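PDB 2HPG: ABC transporter, periplasmic substrate-binding protein from Thermotoga maritima, which probably binds a solute in the periplasm and hands it to a tripartite ATP-independent (TRAP) transporter. Local coordinates for residues K8-F13 with D41-V46; K109-S114 with K316-E321. One frame throughout, in Å; residues are numbered along the deposited sequence.

Interaction 1 comes first along the chain, pairing strands 9-14 and 42-47 at an edge of the large mixed sheet. Interaction 2 follows, bringing the C-terminal end of helix 101-112 against the end of helix 308-318, the last helix of the chain. Their centres lie 32 Å apart and their nearest atoms about 15 Å, so the two never touch. What they share is the long helix 243-278: Y245 and M253 meet the strands of interaction 1, while D254 pairs with K112 of interaction 2. The sheet itself also reaches the second site, since strand 130-146 lies against I111 and K112. Interaction 1 thus lies near the start of the model and interaction 2 at its last modelled residues.

Interaction 1 of 2, residues K8-F13 with D41-V46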
# COMPACT_ATOMS: atom_id res chain seq x y z
N LYS A 8 -26.07 -15.62 6.55
CA LYS A 8 -25.78 -16.90 5.91
C LYS A 8 -24.28 -17.09 5.65
O LYS A 8 -23.77 -18.21 5.68
CB LYS A 8 -26.53 -17.01 4.59
CG LYS A 8 -26.35 -18.33 3.88
CD LYS A 8 -27.36 -18.52 2.76
CE LYS A 8 -27.06 -19.78 2.00
NZ LYS A 8 -27.90 -19.93 0.78
N TYR A 9 -23.58 -16.00 5.34
CA TYR A 9 -22.15 -16.02 5.10
C TYR A 9 -21.53 -14.96 5.99
O TYR A 9 -22.07 -13.87 6.12
CB TYR A 9 -21.85 -15.68 3.65
CG TYR A 9 -22.59 -16.52 2.63
CD1 TYR A 9 -22.06 -17.71 2.18
CD2 TYR A 9 -23.80 -16.09 2.10
CE1 TYR A 9 -22.72 -18.47 1.24
CE2 TYR A 9 -24.47 -16.84 1.15
CZ TYR A 9 -23.92 -18.04 0.73
OH TYR A 9 -24.56 -18.82 -0.22
N THR A 10 -20.40 -15.30 6.62
CA THR A 10 -19.67 -14.34 7.43
C THR A 10 -18.23 -14.30 6.94
O THR A 10 -17.62 -15.35 6.68
CB THR A 10 -19.74 -14.69 8.92
OG1 THR A 10 -21.11 -14.65 9.34
CG2 THR A 10 -18.97 -13.68 9.76
N LEU A 11 -17.73 -13.07 6.72
CA LEU A 11 -16.35 -12.83 6.30
C LEU A 11 -15.66 -12.05 7.42
O LEU A 11 -16.18 -11.03 7.86
CB LEU A 11 -16.30 -11.99 5.00
CG LEU A 11 -14.90 -11.63 4.48
CD1 LEU A 11 -14.10 -12.88 4.11
CD2 LEU A 11 -14.99 -10.67 3.27
N ARG A 12 -14.50 -12.53 7.86
CA ARG A 12 -13.66 -11.79 8.82
C ARG A 12 -12.46 -11.19 8.09
O ARG A 12 -11.61 -11.91 7.59
CB ARG A 12 -13.24 -12.71 9.95
CG ARG A 12 -14.46 -13.35 10.57
CD ARG A 12 -14.21 -14.05 11.90
NE ARG A 12 -15.51 -14.49 12.43
CZ ARG A 12 -16.20 -15.53 11.98
NH1 ARG A 12 -15.75 -16.31 10.99
NH2 ARG A 12 -17.37 -15.80 12.52
N PHE A 13 -12.41 -9.86 8.05
CA PHE A 13 -11.45 -9.16 7.22
C PHE A 13 -10.47 -8.40 8.08
O PHE A 13 -10.89 -7.50 8.80
CB PHE A 13 -12.17 -8.20 6.30
CG PHE A 13 -11.36 -7.80 5.10
CD1 PHE A 13 -11.43 -8.53 3.94
CD2 PHE A 13 -10.52 -6.71 5.16
CE1 PHE A 13 -10.67 -8.19 2.83
CE2 PHE A 13 -9.76 -6.36 4.06
CZ PHE A 13 -9.84 -7.10 2.90
N ASP A 41 -27.54 -11.25 4.33
CA ASP A 41 -27.02 -12.59 4.06
C ASP A 41 -25.50 -12.69 4.13
O ASP A 41 -24.97 -13.76 4.41
CB ASP A 41 -27.50 -13.12 2.70
CG ASP A 41 -28.81 -13.90 2.81
OD1 ASP A 41 -29.49 -13.81 3.86
OD2 ASP A 41 -29.14 -14.63 1.86
N VAL A 42 -24.79 -11.60 3.82
CA VAL A 42 -23.34 -11.56 4.01
C VAL A 42 -23.05 -10.58 5.13
O VAL A 42 -23.40 -9.42 5.05
CB VAL A 42 -22.58 -11.14 2.72
CG1 VAL A 42 -21.09 -11.02 3.00
CG2 VAL A 42 -22.84 -12.15 1.59
N ARG A 43 -22.44 -11.08 6.21
CA ARG A 43 -21.96 -10.24 7.28
C ARG A 43 -20.44 -10.14 7.14
O ARG A 43 -19.78 -11.17 6.99
CB ARG A 43 -22.33 -10.86 8.62
CG ARG A 43 -21.78 -10.10 9.80
CD ARG A 43 -22.03 -10.82 11.12
NE ARG A 43 -20.90 -10.60 12.03
CZ ARG A 43 -20.95 -10.69 13.35
NH1 ARG A 43 -22.08 -10.98 13.99
NH2 ARG A 43 -19.84 -10.48 14.06
N ILE A 44 -19.90 -8.92 7.17
CA ILE A 44 -18.45 -8.73 7.13
C ILE A 44 -17.97 -8.10 8.41
O ILE A 44 -18.39 -7.01 8.76
CB ILE A 44 -18.01 -7.83 5.97
CG1 ILE A 44 -18.51 -8.42 4.64
CG2 ILE A 44 -16.44 -7.77 5.90
CD1 ILE A 44 -18.31 -7.51 3.46
N GLU A 45 -17.09 -8.80 9.11
CA GLU A 45 -16.53 -8.31 10.35
C GLU A 45 -15.14 -7.78 10.07
O GLU A 45 -14.34 -8.47 9.45
CB GLU A 45 -16.47 -9.46 11.36
CG GLU A 45 -16.12 -9.01 12.73
CD GLU A 45 -16.29 -10.10 13.77
OE1 GLU A 45 -16.42 -11.31 13.37
OE2 GLU A 45 -16.29 -9.73 14.97
N VAL A 46 -14.85 -6.58 10.55
CA VAL A 46 -13.64 -5.86 10.19
C VAL A 46 -12.71 -5.75 11.41
O VAL A 46 -13.11 -5.24 12.44
CB VAL A 46 -14.01 -4.45 9.62
CG1 VAL A 46 -12.77 -3.65 9.34
CG2 VAL A 46 -14.84 -4.62 8.34
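Y9, L11 and F13 bind D41, R43 and E45 through their backbones in a parallel pair of strands, 9-14 and 42-47, the two strands of a beta-alpha-beta unit whose crossover is helix 22-37. The bonds alternate between N-H and C=O along 8-13: R43 N donates to Y9 O at 2.8 Å, nearly straight at 172°, and E45 N to L11 O at 2.7 Å, while L11 N and F13 N donate to R43 O and E45 O. In a parallel pair the intervening amides point away from the partner strand. V42 N is taken by T38 OG1 and I44 N by E35 OE2, and R12 makes its backbone bonds to P67 and G69.

On one face L11 and I44 lie side by side, L11 CD2 against I44 CG2 at 4.2 Å, under helix 22-37, which contributes W30 and V34 to I44. On the other face OE1 of E45 is shared by two arginines, R12 NE at 3.4 Å and R43 NH2 at 3.6 Å, a salt-bridge network of rather long contacts. Guanidinium and carboxylate of R12 and E45 are turned 57° apart, so the pair does not meet as a flat two-pronged bridge. E45 reaches this spot with CG anti to its own N (chi1 -170°).

At the start of the pair, D41 O accepts from Y9 N at 2.8 Å and, weakly, from K8 N. D41 O also sits at the edge of the Y9 ring, near its plane, 3.5 Å from Y9 CD2.

Interaction 2 of 2, residues K109-S114 with K316-E321; sequences KKIKQS and KEVKGE
E317 OE2 is gripped by T116 OG1 and Q313 NE2, and this fixes the carboxylate beside S114, where E317 OE1 rests 3.5 Å from S114 CB. No hydrogen bond joins 109-114 directly to 316-321, so the two segments meet by van der Waals contact, mostly between side chains. The polar work of S114 runs along its own segment. In the conformer described here, one of two modelled, S114 OG donates to I111 O at 2.6 Å, in the carbonyl plane and on a lone pair, and S114 N bonds the same oxygen. Chi1 of 76° sets this OG between the backbone N and carbonyl carbon, where it also hydrogen-bonds M117 N. This makes S114 the N-cap of helix 115-128, placed where helix 101-112 ends and the chain turns into the next helix, with the end of helix 308-318 packed against that junction.

V318 divides its two methyls between neighbours. V318 CG1 presses tightly on K110 CB at 3.5 Å, and V318 CG2 faces I111 CG1 at 4.2 Å. The K110 chain bends at chi2 (-77°) and continues past the valine until K110 CE lies 3.6 Å from E321 O, while NZ forms a salt bridge with E106. With an alanine here the CB contact with V318 could remain, but E106 would probably lose its lysine charge partner and the packing beside V318 CG1 would probably be thinner. L314, one helical turn before V318, touches both I111 and S114.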
# COMPACT_ATOMS: atom_id res chain seq x y z
N LYS A 109 -7.30 1.81 -12.67
CA LYS A 109 -8.40 1.26 -13.49
C LYS A 109 -7.90 0.67 -14.81
O LYS A 109 -8.33 -0.40 -15.21
CB LYS A 109 -9.47 2.29 -13.76
CG LYS A 109 -10.12 2.78 -12.50
CD LYS A 109 -11.18 3.82 -12.77
CE LYS A 109 -11.81 4.26 -11.48
NZ LYS A 109 -12.64 5.47 -11.65
N LYS A 110 -6.98 1.37 -15.47
CA LYS A 110 -6.40 0.87 -16.70
C LYS A 110 -5.56 -0.37 -16.45
O LYS A 110 -5.52 -1.27 -17.28
CB LYS A 110 -5.55 1.95 -17.40
CG LYS A 110 -6.38 3.04 -18.05
CD LYS A 110 -6.99 2.56 -19.39
CE LYS A 110 -7.84 3.65 -20.09
NZ LYS A 110 -8.75 4.35 -19.11
N ILE A 111 -4.87 -0.43 -15.31
CA ILE A 111 -4.10 -1.63 -15.00
C ILE A 111 -5.08 -2.81 -14.81
O ILE A 111 -4.81 -3.91 -15.27
CB ILE A 111 -3.14 -1.47 -13.77
CG1 ILE A 111 -1.96 -0.55 -14.14
CG2 ILE A 111 -2.61 -2.82 -13.32
CD1 ILE A 111 -1.04 -0.24 -12.99
N LYS A 112 -6.22 -2.55 -14.17
CA LYS A 112 -7.14 -3.63 -13.85
C LYS A 112 -7.70 -4.29 -15.10
O LYS A 112 -7.74 -5.50 -15.20
CB LYS A 112 -8.30 -3.13 -13.00
CG LYS A 112 -9.20 -4.26 -12.52
CD LYS A 112 -10.33 -3.70 -11.68
CE LYS A 112 -11.62 -4.53 -11.76
NZ LYS A 112 -12.77 -3.66 -11.36
N GLN A 113 -8.11 -3.48 -16.07
CA GLN A 113 -8.64 -4.03 -17.31
C GLN A 113 -7.56 -4.50 -18.30
O GLN A 113 -7.88 -5.02 -19.36
CB GLN A 113 -9.64 -3.06 -17.95
CG GLN A 113 -9.08 -1.73 -18.36
CD GLN A 113 -10.16 -0.67 -18.51
OE1 GLN A 113 -10.93 -0.40 -17.58
NE2 GLN A 113 -10.22 -0.07 -19.70
N SER A 114 -6.28 -4.37 -17.94
CA SER A 114 -5.17 -4.84 -18.77
C SER A 114 -5.17 -6.36 -18.85
O SER A 114 -5.29 -7.02 -17.82
CB SER A 114 -3.81 -4.38 -18.18
OG SER A 114 -3.40 -5.13 -17.03
N LYS A 316 2.87 -0.56 -21.94
CA LYS A 316 2.27 -0.89 -23.25
C LYS A 316 0.74 -0.91 -23.30
O LYS A 316 0.12 -0.24 -24.14
CB LYS A 316 2.78 -2.25 -23.70
CG LYS A 316 2.17 -2.76 -25.00
CD LYS A 316 2.84 -4.06 -25.42
CE LYS A 316 2.15 -4.66 -26.64
NZ LYS A 316 2.86 -5.90 -27.07
N GLU A 317 0.12 -1.68 -22.41
CA GLU A 317 -1.32 -1.91 -22.46
C GLU A 317 -2.13 -0.72 -21.94
O GLU A 317 -3.29 -0.49 -22.35
CB GLU A 317 -1.66 -3.21 -21.72
CG GLU A 317 -1.03 -4.44 -22.38
CD GLU A 317 -1.00 -5.68 -21.51
OE1 GLU A 317 -1.96 -5.89 -20.74
OE2 GLU A 317 -0.02 -6.45 -21.62
N VAL A 318 -1.51 0.06 -21.05
CA VAL A 318 -2.17 1.23 -20.49
C VAL A 318 -2.11 2.48 -21.40
O VAL A 318 -3.04 3.29 -21.37
CB VAL A 318 -1.61 1.57 -19.09
CG1 VAL A 318 -2.36 2.74 -18.48
CG2 VAL A 318 -1.72 0.34 -18.19
N LYS A 319 -1.07 2.61 -22.22
CA LYS A 319 -0.89 3.80 -23.12
C LYS A 319 -2.01 4.09 -24.17
O LYS A 319 -1.84 4.95 -25.04
CB LYS A 319 0.50 3.80 -23.78
CG LYS A 319 1.57 4.41 -22.86
CD LYS A 319 2.93 4.64 -23.55
CE LYS A 319 3.86 5.51 -22.68
NZ LYS A 319 5.32 5.41 -23.00
N GLY A 320 -3.14 3.39 -24.06
CA GLY A 320 -4.41 3.94 -24.50
C GLY A 320 -4.70 5.20 -23.67
O GLY A 320 -3.95 5.47 -22.73
N GLU A 321 -5.75 5.98 -23.92
CA GLU A 321 -6.93 5.70 -24.73
C GLU A 321 -7.92 4.84 -23.94
O GLU A 321 -8.72 5.37 -23.18
CB GLU A 321 -6.60 5.16 -26.14
CG GLU A 321 -7.01 3.72 -26.45
CD GLU A 321 -6.84 3.39 -27.91
OE1 GLU A 321 -7.80 2.86 -28.50
OE2 GLU A 321 -5.75 3.66 -28.47